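PDB 3V7B: DUF2020 domain-containing protein from Corynebacterium diphtheriae, which is of unknown function but belongs to a family grouped with the Mog1p/PsbP-like proteins, which share an antiparallel sheet packed against helices. Local coordinates for residues V73-S78 / G122-V127. Sequence-based numbering, arbitrary orientation.
Sequences VRHMPS and GPVAVV
R74 and A125 form an antiparallel hydrogen-bonded pair: R74 N gives its hydrogen to A125 O at 2.7 Å, and A125 N returns a bond to R74 O. One further backbone bond follows past the strand end, M76 N to P123 O at 2.9 Å. CA-H...O contacts from the flanking non-hydrogen-bonded pairs support this pairing: V124 CA lies 3.3 Å from R74 O, and V73 CA approaches A125 O in the same manner.

V73, H75, V124 and V126 share one face. H75 and V124 stand side by side, with V124 CG2 3.7 Å from CD2 of the H75 imidazole and V124 CG1 over one ring face. V73 touches V126 through their CG2 methyls at 4.2 Å; L149 and I146 of helix 135-149 cover these two valines. On the other face the side chains of R74 and A125 touch through their CB atoms; beyond CB the arginine, bent at chi2 and chi3 (-41° and -59°), leads away to a salt bridge with D7 and bonds to the carbonyls of L10 and P11. Selenomethionine M76 folds back to set SE 3.3 Å above the R74 guanidinium plane, offset toward its rim, and also touches helix 79-89, as does A125. In the loop after strand 69-75, the ring of P123 rests on the backbone of M76 and S78, its CB 3.4 Å from M76 O, while S78 OG caps helix 79-89 at E81 N.

Strands 69-75 and 124-130 are distant in sequence but adjacent in the antiparallel sheet, whose opposite faces here carry helices 79-89 and 135-149, a three-layer alpha-beta-alpha sandwich consistent with the Mog1p/PsbP clan.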
# COMPACT_ATOMS: atom_id res chain seq x y z
N VAL A 73 3.72 -2.89 -2.93
CA VAL A 73 5.14 -3.08 -2.76
C VAL A 73 5.90 -2.93 -4.09
O VAL A 73 5.61 -3.58 -5.07
CB VAL A 73 5.48 -4.43 -2.10
CG1 VAL A 73 7.03 -4.55 -1.92
CG2 VAL A 73 4.80 -4.50 -0.71
N ARG A 74 6.87 -2.00 -4.16
CA ARG A 74 7.55 -1.67 -5.38
C ARG A 74 9.04 -2.00 -5.24
O ARG A 74 9.66 -1.66 -4.27
CB ARG A 74 7.47 -0.20 -5.71
CG ARG A 74 6.18 0.31 -6.27
CD ARG A 74 5.48 -0.49 -7.27
NE ARG A 74 6.32 -0.75 -8.47
CZ ARG A 74 6.41 0.00 -9.55
NH1 ARG A 74 5.64 1.05 -9.70
NH2 ARG A 74 7.23 -0.34 -10.53
N HIS A 75 9.57 -2.71 -6.17
CA HIS A 75 11.02 -2.87 -6.23
C HIS A 75 11.47 -2.06 -7.44
O HIS A 75 11.27 -2.45 -8.62
CB HIS A 75 11.41 -4.33 -6.32
CG HIS A 75 11.21 -5.11 -5.05
ND1 HIS A 75 9.95 -5.48 -4.61
CD2 HIS A 75 12.12 -5.66 -4.16
CE1 HIS A 75 10.08 -6.17 -3.46
NE2 HIS A 75 11.40 -6.28 -3.18
N MSE A 76 12.03 -0.90 -7.18
CA MSE A 76 12.45 0.02 -8.26
C MSE A 76 13.91 -0.26 -8.68
O MSE A 76 14.67 -0.89 -7.93
CB MSE A 76 12.29 1.49 -7.86
CG MSE A 76 10.85 1.90 -7.43
SE MSE A 76 9.43 1.36 -8.71
CE MSE A 76 9.72 2.78 -10.00
N PRO A 77 14.30 0.16 -9.90
CA PRO A 77 15.71 0.05 -10.41
C PRO A 77 16.71 0.84 -9.64
O PRO A 77 17.92 0.57 -9.76
CB PRO A 77 15.63 0.67 -11.82
CG PRO A 77 14.22 0.65 -12.20
CD PRO A 77 13.39 0.72 -10.94
N SER A 78 16.25 1.84 -8.88
CA SER A 78 17.11 2.62 -8.01
C SER A 78 16.34 3.20 -6.81
O SER A 78 15.10 3.24 -6.78
CB SER A 78 17.71 3.82 -8.73
OG SER A 78 16.66 4.71 -9.09
N GLY A 122 16.14 2.10 0.56
CA GLY A 122 16.90 1.71 -0.62
C GLY A 122 15.97 1.79 -1.83
O GLY A 122 15.18 2.67 -1.90
N PRO A 123 15.99 0.79 -2.72
CA PRO A 123 15.14 0.86 -3.88
C PRO A 123 13.75 0.24 -3.72
O PRO A 123 13.03 0.16 -4.69
CB PRO A 123 15.92 0.09 -4.93
CG PRO A 123 16.58 -0.96 -4.15
CD PRO A 123 17.01 -0.27 -2.86
N VAL A 124 13.39 -0.13 -2.51
CA VAL A 124 12.08 -0.70 -2.24
C VAL A 124 11.16 0.37 -1.70
O VAL A 124 11.51 1.14 -0.78
CB VAL A 124 12.18 -1.86 -1.25
CG1 VAL A 124 10.80 -2.48 -0.95
CG2 VAL A 124 13.14 -2.90 -1.87
N ALA A 125 9.94 0.41 -2.27
CA ALA A 125 8.91 1.31 -1.72
C ALA A 125 7.65 0.51 -1.31
O ALA A 125 7.30 -0.46 -1.95
CB ALA A 125 8.58 2.44 -2.71
N VAL A 126 7.02 0.93 -0.22
CA VAL A 126 5.79 0.34 0.29
C VAL A 126 4.78 1.49 0.46
O VAL A 126 5.03 2.46 1.21
CB VAL A 126 6.03 -0.40 1.64
CG1 VAL A 126 4.72 -0.86 2.29
CG2 VAL A 126 6.99 -1.59 1.47
N VAL A 127 3.63 1.41 -0.21
CA VAL A 127 2.58 2.44 -0.11
C VAL A 127 1.26 1.75 0.31
O VAL A 127 0.87 0.73 -0.25
CB VAL A 127 2.35 3.16 -1.48
CG1 VAL A 127 1.24 4.20 -1.42
CG2 VAL A 127 3.66 3.75 -2.06